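Local coordinates for amidohydrolase (Thermotoga maritima, PDB 3OOQ), which is a member of the amidohydrolase family and may act as an allantoinase, hydrolysing the cyclic amide of allantoin, at residues Leu27-Gly31 with Lys32-Val36; Pro158-Val161 with Tyr162-Lys166; Glu205-Leu208 with Lys209-Val212; Pro368-Met371 with Lys372-Val375. All coordinates share one frame; numbering follows the deposited sequence.

Contact 1: residues Leu27-Gly31 with Lys32-Val36; sequences LVSNG and KVEKV
Leu27 O is gripped by two backbone N-H groups. Glu34 N lies 2.8 Å from Leu27 O, and Lys35 N gives a longer bond of 3.3 Å to Leu27 O. Leu27 N points to the same strand and donates almost straight to Lys35 O at 2.9 Å, with 172° at the hydrogen. Two residues thus face one, which is a classic beta bulge. It sits in a tight hairpin of strands 24-29 and 32-37, closed by a type I' turn from Ser29 to Lys32. Ser29 and Lys32 exchange both backbone bonds at the turn. Asn30 and Gly31 hold its two inner positions, both with positive phi. Strand 32-37 is the outermost strand of its small sheet within this chain, while Val28 bonds on to Ile7 of the neighbouring strand 7-10.

The bulge turns Glu34 toward the first strand. Its chain runs beside Leu27, pointing the same way, with CG anti to the backbone N (chi1 -164°). Leu27 CD2 comes to 3.8 Å from Glu34 OE1. Ser29 OG donates to Glu34 OE1 at 3.0 Å, on the anti side of the carboxylate and 25° out of its plane. The stronger partner of this carboxylate is Lys6, which forms a salt bridge with OE1. Shortening Glu34 to an alanine is likely to take this carboxylate away from Lys6 and from Ser29 OG. On the face holding Val28 and Val33, Val28 CG1 rests 3.6 Å from Lys32 O.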
ATOM      1  N   LEU F  27      61.161 -20.815  14.461  1.00 27.18           N
ATOM      2  CA  LEU F  27      61.905 -19.604  14.106  1.00 27.54           C
ATOM      3  C   LEU F  27      61.190 -18.897  12.973  1.00 27.74           C
ATOM      4  O   LEU F  27      60.839 -19.518  11.954  1.00 27.44           O
ATOM      5  CB  LEU F  27      63.342 -19.939  13.674  1.00 27.90           C
ATOM      6  CG  LEU F  27      64.234 -18.812  13.130  1.00 26.28           C
ATOM      7  CD1 LEU F  27      64.560 -17.782  14.198  1.00 28.82           C
ATOM      8  CD2 LEU F  27      65.538 -19.369  12.536  1.00 28.73           C
ATOM      9  N   VAL F  28      61.001 -17.596  13.160  1.00 27.72           N
ATOM     10  CA  VAL F  28      60.274 -16.757  12.236  1.00 28.17           C
ATOM     11  C   VAL F  28      61.223 -15.685  11.749  1.00 29.35           C
ATOM     12  O   VAL F  28      61.964 -15.094  12.555  1.00 29.53           O
ATOM     13  CB  VAL F  28      59.065 -16.079  12.959  1.00 28.08           C
ATOM     14  CG1 VAL F  28      58.454 -14.950  12.121  1.00 21.53           C
ATOM     15  CG2 VAL F  28      58.014 -17.104  13.323  1.00 21.02           C
ATOM     16  N   SER F  29      61.230 -15.458  10.439  1.00 29.56           N
ATOM     17  CA  SER F  29      61.948 -14.322   9.856  1.00 31.13           C
ATOM     18  C   SER F  29      61.265 -13.879   8.578  1.00 31.67           C
ATOM     19  O   SER F  29      60.658 -14.703   7.883  1.00 31.62           O
ATOM     20  CB  SER F  29      63.424 -14.660   9.579  1.00 31.56           C
ATOM     21  OG  SER F  29      63.583 -15.379   8.377  1.00 50.08           O
ATOM     22  N   ASN F  30      61.370 -12.585   8.279  1.00 32.28           N
ATOM     23  CA  ASN F  30      60.708 -11.959   7.124  1.00 33.52           C
ATOM     24  C   ASN F  30      59.229 -12.329   6.998  1.00 33.05           C
ATOM     25  O   ASN F  30      58.725 -12.533   5.895  1.00 33.06           O
ATOM     26  CB  ASN F  30      61.450 -12.246   5.800  1.00 35.50           C
ATOM     27  CG  ASN F  30      62.801 -11.534   5.693  1.00 44.80           C
ATOM     28  OD1 ASN F  30      63.020 -10.477   6.282  1.00 37.35           O
ATOM     29  ND2 ASN F  30      63.708 -12.114   4.920  1.00 37.22           N
ATOM     30  N   GLY F  31      58.547 -12.415   8.140  1.00 32.24           N
ATOM     31  CA  GLY F  31      57.115 -12.681   8.187  1.00 30.97           C
ATOM     32  C   GLY F  31      56.699 -14.107   7.865  1.00 30.17           C
ATOM     33  O   GLY F  31      55.517 -14.362   7.616  1.00 29.62           O
ATOM     34  N   LYS F  32      57.666 -15.032   7.879  1.00 30.03           N
ATOM     35  CA  LYS F  32      57.434 -16.426   7.511  1.00 29.82           C
ATOM     36  C   LYS F  32      58.046 -17.395   8.497  1.00 28.76           C
ATOM     37  O   LYS F  32      58.974 -17.051   9.212  1.00 28.87           O
ATOM     38  CB  LYS F  32      57.953 -16.697   6.096  1.00 31.49           C
ATOM     39  CG  LYS F  32      57.037 -16.098   5.044  1.00 36.00           C
ATOM     40  CD  LYS F  32      57.635 -16.051   3.658  1.00 33.61           C
ATOM     41  CE  LYS F  32      56.898 -14.965   2.849  1.00 36.70           C
ATOM     42  NZ  LYS F  32      56.505 -15.430   1.486  1.00 35.17           N
ATOM     43  N   VAL F  33      57.504 -18.602   8.557  1.00 27.94           N
ATOM     44  CA  VAL F  33      58.112 -19.648   9.353  1.00 28.32           C
ATOM     45  C   VAL F  33      59.381 -20.058   8.609  1.00 27.99           C
ATOM     46  O   VAL F  33      59.315 -20.498   7.464  1.00 27.51           O
ATOM     47  CB  VAL F  33      57.165 -20.870   9.534  1.00 28.65           C
ATOM     48  CG1 VAL F  33      57.855 -21.984  10.308  1.00 28.03           C
ATOM     49  CG2 VAL F  33      55.883 -20.456  10.236  1.00 28.52           C
ATOM     50  N   GLU F  34      60.532 -19.853   9.241  1.00 28.43           N
ATOM     51  CA  GLU F  34      61.816 -20.253   8.657  1.00 28.12           C
ATOM     52  C   GLU F  34      62.183 -21.699   9.023  1.00 27.88           C
ATOM     53  O   GLU F  34      62.565 -22.480   8.145  1.00 27.97           O
ATOM     54  CB  GLU F  34      62.945 -19.283   9.068  1.00 29.04           C
ATOM     55  CG  GLU F  34      64.210 -19.428   8.183  1.00 36.60           C
ATOM     56  CD  GLU F  34      65.469 -18.750   8.747  1.00 30.68           C
ATOM     57  OE1 GLU F  34      65.397 -17.580   9.199  1.00 37.41           O
ATOM     58  OE2 GLU F  34      66.549 -19.379   8.705  1.00 37.21           O
ATOM     59  N   LYS F  35      62.080 -22.048  10.307  1.00 27.12           N
ATOM     60  CA  LYS F  35      62.477 -23.370  10.794  1.00 28.03           C
ATOM     61  C   LYS F  35      61.499 -23.869  11.841  1.00 28.10           C
ATOM     62  O   LYS F  35      60.992 -23.088  12.636  1.00 27.64           O
ATOM     63  CB  LYS F  35      63.886 -23.343  11.416  1.00 29.22           C
ATOM     64  CG  LYS F  35      65.043 -23.317  10.436  1.00 31.90           C
ATOM     65  CD  LYS F  35      66.395 -23.338  11.181  1.00 32.41           C
ATOM     66  CE  LYS F  35      67.514 -22.704  10.354  1.00 32.36           C
ATOM     67  NZ  LYS F  35      68.846 -22.950  10.969  1.00 35.20           N
ATOM     68  N   VAL F  36      61.272 -25.178  11.848  1.00 29.38           N
ATOM     69  CA  VAL F  36      60.394 -25.843  12.809  1.00 30.68           C
ATOM     70  C   VAL F  36      61.081 -27.095  13.337  1.00 32.62           C
ATOM     71  O   VAL F  36      61.521 -27.950  12.557  1.00 33.09           O
ATOM     72  CB  VAL F  36      59.060 -26.267  12.158  1.00 30.56           C
ATOM     73  CG1 VAL F  36      58.192 -27.067  13.141  1.00 31.98           C
ATOM     74  CG2 VAL F  36      58.299 -25.051  11.639  1.00 31.09           C
TER

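Contact 2: residues Pro158-Val161 with Tyr162-Lys166; sequences PKRV and YGERK
Val161 CG1 sits over one face of the Tyr162 ring, 3.9 Å from its centroid, in a CH-pi contact. This is the last part of helix 156-164, which closes with a Schellman motif at Lys166, where phi turns positive. One of the two capping bonds of the motif runs from Lys166 N to Gly163 O. The Val161 and Tyr162 side chains lie side by side and point the same way. Tyr162 CG is anti to the carbonyl carbon (chi1 -67°), and this lays the ring beside the valine. Pro158 O meets the ring edge, 3.4 Å from Tyr162 CD2, and also accepts from Tyr162 N. Glu164 reaches back one turn to Arg160. Their ion pair is long, with Arg160 NH1 3.7 Å from Glu164 OE1.

Further out, Tyr162 OH bonds to Asn123 OD1 and to the backbone N of Asp85. A phenylalanine here would probably leave Asn123 OD1 and Asp85 N without the hydroxyl they bond to. Tyr76 of the second subunit packs on both Arg160 and Glu164, and Asp79 of that subunit takes Lys159 NZ in a salt bridge. The guanidinium and carboxylate planes stand 66° apart, and Arg160 CG lies 3.5 Å from Glu164 OE2.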
ATOM      1  N   PRO F 158      17.115 -17.764  -1.397  1.00 20.12           N
ATOM      2  CA  PRO F 158      16.865 -16.924  -2.585  1.00 19.34           C
ATOM      3  C   PRO F 158      15.393 -16.858  -3.052  1.00 18.85           C
ATOM      4  O   PRO F 158      14.936 -15.793  -3.453  1.00 17.80           O
ATOM      5  CB  PRO F 158      17.749 -17.558  -3.675  1.00 19.03           C
ATOM      6  CG  PRO F 158      18.005 -18.989  -3.191  1.00 21.26           C
ATOM      7  CD  PRO F 158      18.075 -18.858  -1.686  1.00 20.14           C
ATOM      8  N   LYS F 159      14.664 -17.969  -2.995  1.00 18.58           N
ATOM      9  CA  LYS F 159      13.258 -17.940  -3.382  1.00 19.63           C
ATOM     10  C   LYS F 159      12.332 -17.221  -2.372  1.00 19.66           C
ATOM     11  O   LYS F 159      11.293 -16.711  -2.777  1.00 20.15           O
ATOM     12  CB  LYS F 159      12.733 -19.351  -3.703  1.00 20.72           C
ATOM     13  CG  LYS F 159      12.584 -20.292  -2.503  1.00 19.84           C
ATOM     14  CD  LYS F 159      11.803 -21.585  -2.900  1.00 22.61           C
ATOM     15  CE  LYS F 159      11.613 -22.528  -1.697  1.00 20.62           C
ATOM     16  NZ  LYS F 159      10.510 -23.503  -1.962  1.00 23.44           N
ATOM     17  N   ARG F 160      12.693 -17.203  -1.083  1.00 19.92           N
ATOM     18  CA  ARG F 160      11.958 -16.418  -0.077  1.00 20.76           C
ATOM     19  C   ARG F 160      12.183 -14.921  -0.326  1.00 19.55           C
ATOM     20  O   ARG F 160      11.218 -14.160  -0.411  1.00 18.69           O
ATOM     21  CB  ARG F 160      12.361 -16.773   1.363  1.00 22.93           C
ATOM     22  CG  ARG F 160      11.707 -15.868   2.434  1.00 41.51           C
ATOM     23  CD  ARG F 160      12.289 -16.061   3.846  1.00 27.18           C
ATOM     24  NE  ARG F 160      13.745 -15.840   3.895  1.00 43.45           N
ATOM     25  CZ  ARG F 160      14.353 -14.646   4.017  1.00 30.82           C
ATOM     26  NH1 ARG F 160      13.645 -13.512   4.109  1.00 43.73           N
ATOM     27  NH2 ARG F 160      15.688 -14.590   4.046  1.00 44.12           N
ATOM     28  N   VAL F 161      13.452 -14.514  -0.450  1.00 19.56           N
ATOM     29  CA  VAL F 161      13.789 -13.097  -0.720  1.00 19.36           C
ATOM     30  C   VAL F 161      13.116 -12.542  -1.991  1.00 18.93           C
ATOM     31  O   VAL F 161      12.473 -11.464  -1.963  1.00 19.02           O
ATOM     32  CB  VAL F 161      15.319 -12.841  -0.768  1.00 19.12           C
ATOM     33  CG1 VAL F 161      15.618 -11.460  -1.337  1.00 20.04           C
ATOM     34  CG2 VAL F 161      15.929 -12.957   0.629  1.00 20.01           C
ATOM     35  N   TYR F 162      13.232 -13.262  -3.102  1.00 17.93           N
ATOM     36  CA  TYR F 162      12.633 -12.729  -4.324  1.00 17.72           C
ATOM     37  C   TYR F 162      11.125 -12.983  -4.423  1.00 18.08           C
ATOM     38  O   TYR F 162      10.382 -12.144  -4.949  1.00 17.60           O
ATOM     39  CB  TYR F 162      13.493 -13.025  -5.584  1.00 16.89           C
ATOM     40  CG  TYR F 162      14.767 -12.229  -5.435  1.00 16.76           C
ATOM     41  CD1 TYR F 162      14.816 -10.870  -5.807  1.00 16.82           C
ATOM     42  CD2 TYR F 162      15.886 -12.778  -4.777  1.00 16.81           C
ATOM     43  CE1 TYR F 162      15.961 -10.096  -5.579  1.00 16.01           C
ATOM     44  CE2 TYR F 162      17.029 -12.014  -4.563  1.00 16.18           C
ATOM     45  CZ  TYR F 162      17.066 -10.675  -4.967  1.00 17.58           C
ATOM     46  OH  TYR F 162      18.204  -9.909  -4.725  1.00 16.16           O
ATOM     47  N   GLY F 163      10.672 -14.107  -3.857  1.00 18.65           N
ATOM     48  CA  GLY F 163       9.233 -14.387  -3.765  1.00 19.35           C
ATOM     49  C   GLY F 163       8.518 -13.293  -2.973  1.00 20.48           C
ATOM     50  O   GLY F 163       7.470 -12.820  -3.387  1.00 21.60           O
ATOM     51  N   GLU F 164       9.099 -12.858  -1.859  1.00 21.31           N
ATOM     52  CA  GLU F 164       8.535 -11.710  -1.100  1.00 23.14           C
ATOM     53  C   GLU F 164       8.532 -10.405  -1.933  1.00 21.86           C
ATOM     54  O   GLU F 164       7.636  -9.582  -1.781  1.00 22.64           O
ATOM     55  CB  GLU F 164       9.245 -11.503   0.252  1.00 24.89           C
ATOM     56  CG  GLU F 164       8.792 -12.478   1.388  1.00 52.77           C
ATOM     57  CD  GLU F 164       9.752 -12.524   2.618  1.00 28.99           C
ATOM     58  OE1 GLU F 164      10.749 -11.748   2.652  1.00 53.07           O
ATOM     59  OE2 GLU F 164       9.508 -13.338   3.551  1.00 52.68           O
ATOM     60  N   ARG F 165       9.518 -10.233  -2.811  1.00 20.47           N
ATOM     61  CA  ARG F 165       9.535  -9.110  -3.767  1.00 20.11           C
ATOM     62  C   ARG F 165       8.597  -9.336  -4.984  1.00 20.64           C
ATOM     63  O   ARG F 165       8.508  -8.478  -5.878  1.00 20.07           O
ATOM     64  CB  ARG F 165      10.968  -8.803  -4.247  1.00 19.42           C
ATOM     65  CG  ARG F 165      11.909  -8.157  -3.192  1.00 23.76           C
ATOM     66  CD  ARG F 165      13.379  -8.116  -3.630  1.00 18.52           C
ATOM     67  NE  ARG F 165      13.550  -7.461  -4.926  1.00 23.06           N
ATOM     68  CZ  ARG F 165      13.781  -6.158  -5.115  1.00 20.18           C
ATOM     69  NH1 ARG F 165      13.887  -5.678  -6.351  1.00 23.74           N
ATOM     70  NH2 ARG F 165      13.900  -5.325  -4.093  1.00 22.80           N
ATOM     71  N   LYS F 166       7.910 -10.483  -5.020  1.00 21.53           N
ATOM     72  CA  LYS F 166       7.032 -10.839  -6.139  1.00 23.31           C
ATOM     73  C   LYS F 166       7.803 -10.901  -7.443  1.00 21.79           C
ATOM     74  O   LYS F 166       7.280 -10.514  -8.494  1.00 21.45           O
ATOM     75  CB  LYS F 166       5.907  -9.803  -6.296  1.00 26.38           C
ATOM     76  CG  LYS F 166       4.582 -10.207  -5.762  1.00 49.69           C
ATOM     77  CD  LYS F 166       4.533 -10.111  -4.287  1.00 29.96           C
ATOM     78  CE  LYS F 166       3.806 -11.335  -3.759  1.00 50.12           C
ATOM     79  NZ  LYS F 166       2.800 -10.980  -2.730  1.00 32.01           N
TER

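Contact 3: residues Glu205-Leu208 with Lys209-Val212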
ATOM      1  N   GLU F 205      32.065  -3.542 -25.377  1.00 32.09           N
ATOM      2  CA  GLU F 205      30.882  -3.981 -24.620  1.00 31.00           C
ATOM      3  C   GLU F 205      31.268  -4.670 -23.299  1.00 29.14           C
ATOM      4  O   GLU F 205      30.617  -5.611 -22.856  1.00 28.89           O
ATOM      5  CB  GLU F 205      29.990  -4.895 -25.487  1.00 31.81           C
ATOM      6  CG  GLU F 205      29.268  -4.209 -26.656  1.00 44.02           C
ATOM      7  CD  GLU F 205      28.461  -5.200 -27.520  1.00 34.05           C
ATOM      8  OE1 GLU F 205      28.962  -5.603 -28.590  1.00 45.12           O
ATOM      9  OE2 GLU F 205      27.331  -5.595 -27.135  1.00 44.38           O
ATOM     10  N   THR F 206      32.327  -4.177 -22.669  1.00 27.86           N
ATOM     11  CA  THR F 206      32.803  -4.705 -21.405  1.00 27.67           C
ATOM     12  C   THR F 206      31.713  -4.535 -20.336  1.00 27.70           C
ATOM     13  O   THR F 206      31.101  -3.471 -20.223  1.00 27.37           O
ATOM     14  CB  THR F 206      34.110  -4.005 -20.996  1.00 27.63           C
ATOM     15  OG1 THR F 206      35.071  -4.183 -22.041  1.00 28.05           O
ATOM     16  CG2 THR F 206      34.668  -4.586 -19.704  1.00 27.27           C
ATOM     17  N   ASP F 207      31.457  -5.604 -19.596  1.00 27.05           N
ATOM     18  CA  ASP F 207      30.382  -5.635 -18.630  1.00 27.15           C
ATOM     19  C   ASP F 207      30.907  -6.288 -17.372  1.00 26.14           C
ATOM     20  O   ASP F 207      31.300  -7.452 -17.367  1.00 25.31           O
ATOM     21  CB  ASP F 207      29.173  -6.401 -19.178  1.00 29.05           C
ATOM     22  CG  ASP F 207      28.000  -6.460 -18.188  1.00 26.80           C
ATOM     23  OD1 ASP F 207      28.211  -6.545 -16.971  1.00 30.84           O
ATOM     24  OD2 ASP F 207      26.843  -6.447 -18.631  1.00 30.94           O
ATOM     25  N   LEU F 208      30.872  -5.513 -16.297  1.00 26.46           N
ATOM     26  CA  LEU F 208      31.407  -5.903 -15.009  1.00 26.83           C
ATOM     27  C   LEU F 208      30.830  -7.238 -14.530  1.00 25.52           C
ATOM     28  O   LEU F 208      31.557  -8.079 -14.014  1.00 25.15           O
ATOM     29  CB  LEU F 208      31.085  -4.787 -14.008  1.00 27.61           C
ATOM     30  CG  LEU F 208      32.157  -4.368 -13.028  1.00 41.49           C
ATOM     31  CD1 LEU F 208      33.420  -3.945 -13.777  1.00 28.42           C
ATOM     32  CD2 LEU F 208      31.594  -3.226 -12.176  1.00 28.41           C
ATOM     33  N   LYS F 209      29.520  -7.419 -14.708  1.00 24.91           N
ATOM     34  CA  LYS F 209      28.838  -8.659 -14.307  1.00 24.73           C
ATOM     35  C   LYS F 209      29.285  -9.858 -15.152  1.00 23.26           C
ATOM     36  O   LYS F 209      29.452 -10.962 -14.634  1.00 22.97           O
ATOM     37  CB  LYS F 209      27.310  -8.499 -14.415  1.00 26.17           C
ATOM     38  CG  LYS F 209      26.653  -7.509 -13.460  1.00 28.27           C
ATOM     39  CD  LYS F 209      25.126  -7.549 -13.698  1.00 29.13           C
ATOM     40  CE  LYS F 209      24.316  -6.690 -12.739  1.00 29.63           C
ATOM     41  NZ  LYS F 209      22.863  -7.174 -12.742  1.00 31.21           N
HETATM   42  N   MSE F 210      29.464  -9.630 -16.448  1.00 22.45           N
HETATM   43  CA  MSE F 210      29.925 -10.666 -17.361  1.00 23.56           C
HETATM   44  C   MSE F 210      31.391 -11.029 -17.126  1.00 22.70           C
HETATM   45  O   MSE F 210      31.768 -12.197 -17.269  1.00 22.76           O
HETATM   46  CB  MSE F 210      29.757 -10.231 -18.825  1.00 25.63           C
HETATM   47  CG  MSE F 210      28.344  -9.978 -19.293  1.00 22.10           C
HETATM   48 SE   MSE F 210      27.211 -11.585 -19.276  1.00 30.56          SE
HETATM   49  CE  MSE F 210      26.374 -11.292 -17.579  1.00 21.32           C
ATOM     50  N   GLU F 211      32.210 -10.035 -16.780  1.00 21.86           N
ATOM     51  CA  GLU F 211      33.640 -10.259 -16.540  1.00 22.47           C
ATOM     52  C   GLU F 211      33.909 -11.276 -15.420  1.00 22.27           C
ATOM     53  O   GLU F 211      34.739 -12.148 -15.588  1.00 22.95           O
ATOM     54  CB  GLU F 211      34.388  -8.935 -16.293  1.00 23.09           C
ATOM     55  CG  GLU F 211      34.558  -8.080 -17.552  1.00 27.65           C
ATOM     56  CD  GLU F 211      35.626  -8.630 -18.506  1.00 23.55           C
ATOM     57  OE1 GLU F 211      35.513  -8.450 -19.731  1.00 27.47           O
ATOM     58  OE2 GLU F 211      36.581  -9.256 -18.023  1.00 28.16           O
ATOM     59  N   VAL F 212      33.189 -11.193 -14.305  1.00 22.51           N
ATOM     60  CA  VAL F 212      33.345 -12.160 -13.207  1.00 22.66           C
ATOM     61  C   VAL F 212      32.876 -13.543 -13.608  1.00 21.91           C
ATOM     62  O   VAL F 212      33.457 -14.547 -13.183  1.00 21.78           O
ATOM     63  CB  VAL F 212      32.498 -11.820 -11.939  1.00 23.83           C
ATOM     64  CG1 VAL F 212      33.230 -12.332 -10.691  1.00 32.02           C
ATOM     65  CG2 VAL F 212      32.222 -10.365 -11.833  1.00 32.93           C
TER
HETATM   66  O   HOH W   1      36.334  -6.521 -21.612  1.00 28.91           O
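Asp207 OD1 reaches forward to the N-H groups of Lys209 and Met210 in the first turn of helix 208-217. Asp207 is the N-cap. Its CG stands anti to the backbone N (chi1 -180°), which swings the carboxylate alongside the start of the helix. Asp207 OD1 lies 2.8 Å from Lys209 N, but the bond is bent to 130° and weak. A second weak bond comes from Met210 N to Asp207 OD1 at 3.4 Å. The backbone adds a firmer link, with Glu211 N donating to Asp207 O at 2.8 Å.

Met210 is a selenomethionine. Met210 CG packs 3.7 Å from Asp207 CB. The chain then bends at chi2 (-64°) and again at chi3, and the side chain rests on Tyr182, Lys185 and Tyr189 of helix 172-198. Lys209 does the reverse: its chain is extended and carries NZ away from the cap, to Val87 O. Glu211 bends at chi2, with Glu211 CG 3.3 Å from Asp207 O. A water joins Glu211 OE1, at 2.8 Å, to Thr206 OG1. Tyr189 OH and Lys193 also hold Glu211 OE1, and Tyr189 OH bonds to Asp207 N.

The Asp207 carboxylate faces N-H groups at the positive end of the helix dipole, which would probably stabilise its negative charge.

Contact 4: residues Pro368-Met371 with Lys372-Val375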
ATOM      1  N   PRO F 368      43.437 -25.661  22.587  1.00 24.45           N
ATOM      2  CA  PRO F 368      42.296 -24.812  22.165  1.00 25.27           C
ATOM      3  C   PRO F 368      40.920 -25.443  22.352  1.00 25.72           C
ATOM      4  O   PRO F 368      39.925 -24.728  22.428  1.00 25.98           O
ATOM      5  CB  PRO F 368      42.559 -24.584  20.671  1.00 24.90           C
ATOM      6  CG  PRO F 368      44.057 -24.704  20.548  1.00 31.97           C
ATOM      7  CD  PRO F 368      44.412 -25.824  21.497  1.00 24.05           C
ATOM      8  N   PHE F 369      40.860 -26.767  22.419  1.00 25.91           N
ATOM      9  CA  PHE F 369      39.580 -27.454  22.621  1.00 25.52           C
ATOM     10  C   PHE F 369      39.328 -27.677  24.102  1.00 26.80           C
ATOM     11  O   PHE F 369      38.372 -28.349  24.480  1.00 26.50           O
ATOM     12  CB  PHE F 369      39.530 -28.806  21.881  1.00 23.73           C
ATOM     13  CG  PHE F 369      39.623 -28.703  20.372  1.00 24.53           C
ATOM     14  CD1 PHE F 369      39.480 -27.480  19.717  1.00 22.26           C
ATOM     15  CD2 PHE F 369      39.827 -29.860  19.594  1.00 22.57           C
ATOM     16  CE1 PHE F 369      39.572 -27.399  18.315  1.00 24.09           C
ATOM     17  CE2 PHE F 369      39.929 -29.781  18.202  1.00 23.91           C
ATOM     18  CZ  PHE F 369      39.777 -28.545  17.561  1.00 20.96           C
ATOM     19  N   ASP F 370      40.218 -27.153  24.938  1.00 28.29           N
ATOM     20  CA  ASP F 370      40.009 -27.197  26.376  1.00 29.63           C
ATOM     21  C   ASP F 370      39.418 -25.853  26.712  1.00 29.33           C
ATOM     22  O   ASP F 370      40.032 -24.809  26.447  1.00 28.42           O
ATOM     23  CB  ASP F 370      41.322 -27.434  27.144  1.00 30.42           C
ATOM     24  CG  ASP F 370      41.112 -27.600  28.661  1.00 38.07           C
ATOM     25  OD1 ASP F 370      40.172 -27.023  29.250  1.00 31.05           O
ATOM     26  OD2 ASP F 370      41.916 -28.325  29.284  1.00 31.97           O
HETATM   27  N   MSE F 371      38.220 -25.875  27.282  1.00 30.62           N
HETATM   28  CA  MSE F 371      37.489 -24.624  27.516  1.00 32.88           C
HETATM   29  C   MSE F 371      38.156 -23.733  28.572  1.00 32.68           C
HETATM   30  O   MSE F 371      37.793 -22.568  28.721  1.00 32.94           O
HETATM   31  CB  MSE F 371      36.022 -24.892  27.834  1.00 35.60           C
HETATM   32  CG  MSE F 371      35.229 -25.505  26.656  1.00 31.21           C
HETATM   33 SE   MSE F 371      35.256 -24.389  25.018  1.00 40.14          SE
HETATM   34  CE  MSE F 371      36.588 -25.374  23.958  1.00 30.44           C
ATOM     35  N   LYS F 372      39.160 -24.263  29.274  1.00 31.31           N
ATOM     36  CA  LYS F 372      39.905 -23.434  30.204  1.00 31.10           C
ATOM     37  C   LYS F 372      40.969 -22.605  29.495  1.00 29.82           C
ATOM     38  O   LYS F 372      41.461 -21.619  30.043  1.00 28.42           O
ATOM     39  CB  LYS F 372      40.532 -24.281  31.311  1.00 32.52           C
ATOM     40  CG  LYS F 372      39.499 -24.858  32.244  1.00 41.36           C
ATOM     41  CD  LYS F 372      40.147 -25.617  33.372  1.00 34.76           C
ATOM     42  CE  LYS F 372      39.089 -26.031  34.374  1.00 42.73           C
ATOM     43  NZ  LYS F 372      39.482 -27.273  35.064  1.00 36.07           N
ATOM     44  N   SER F 373      41.324 -23.005  28.272  1.00 29.69           N
ATOM     45  CA  SER F 373      42.460 -22.381  27.583  1.00 29.24           C
ATOM     46  C   SER F 373      42.123 -21.005  27.021  1.00 28.20           C
ATOM     47  O   SER F 373      40.979 -20.757  26.636  1.00 27.31           O
ATOM     48  CB  SER F 373      42.984 -23.280  26.462  1.00 28.76           C
ATOM     49  OG  SER F 373      43.148 -24.610  26.913  1.00 35.88           O
ATOM     50  N   VAL F 374      43.129 -20.128  26.979  1.00 27.65           N
ATOM     51  CA  VAL F 374      42.958 -18.772  26.458  1.00 28.15           C
ATOM     52  C   VAL F 374      44.074 -18.409  25.492  1.00 28.05           C
ATOM     53  O   VAL F 374      45.187 -18.923  25.596  1.00 28.62           O
ATOM     54  CB  VAL F 374      42.889 -17.688  27.591  1.00 28.65           C
ATOM     55  CG1 VAL F 374      41.785 -18.022  28.619  1.00 29.56           C
ATOM     56  CG2 VAL F 374      44.229 -17.511  28.264  1.00 29.17           C
ATOM     57  N   VAL F 375      43.768 -17.511  24.571  1.00 27.21           N
ATOM     58  CA  VAL F 375      44.757 -16.972  23.663  1.00 27.58           C
ATOM     59  C   VAL F 375      45.605 -15.922  24.373  1.00 27.61           C
ATOM     60  O   VAL F 375      45.087 -14.929  24.859  1.00 27.24           O
ATOM     61  CB  VAL F 375      44.094 -16.353  22.420  1.00 27.70           C
ATOM     62  CG1 VAL F 375      45.113 -15.560  21.588  1.00 23.84           C
ATOM     63  CG2 VAL F 375      43.436 -17.433  21.588  1.00 22.37           C
TER
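Asp370 OD1 accepts from Lys372 N at 2.9 Å, in a nearly straight bond with 167° at the hydrogen. The donor meets OD1 on the anti side, out of the carboxylate plane. Asp370 CG lies anti to the backbone N (chi1 -175°), a setting that brings OD1 within bonding distance of Lys372 N. Lys372 N is also 3.0 Å from Asp370 O, but the angle is poor, and its bond is to the side chain. Asp370 OD1 also touches Lys372 CB at 3.4 Å. The ammonium group does not pair with the carboxylate, since Lys372 NZ stays 5.9 Å from Asp370 OD1.

Asp370 O takes Ser373 N at 2.9 Å. This donor stands above the carbonyl plane, 48° out of it. Arg324 NH2 of the fourth subunit also bonds to Asp370 O, and to Pro368 O as well.

Ser373 OG touches Asp370 CB at 3.4 Å, but its hydrogen bond goes to His367 O. Met371, a selenomethionine, rests on Val317 and Ala320 of helix 315-321 and on Arg324 of the fourth subunit.

The Ser373 N to Asp370 O bond closes a type I beta turn from Asp370 to Ser373. With the side-chain bond to Lys372 N two residues on, Asp370 also forms an Asx turn, in the loop that leads from strand 361-364 into strand 375-380.

The four contacts follow one another along the chain without overlap, and none touches another. Contacts 2 and 3 are the nearest by closest atoms, about 10 Å apart, with centres about 26 Å apart. Asp85 links their surroundings: its backbone N holds Tyr162 of contact 2, and its carboxylate makes a long, weak ion pair with Lys209 of contact 3. Contacts 1 and 4 have centres about 25 Å apart. Contact 1 lies across the chain's centre from contact 2, as contact 4 does from contact 3. Contacts 2, 3 and 4 all meet other subunits, whereas contact 1 meets none. Each centre lies 23 to 26 Å from that of the chain.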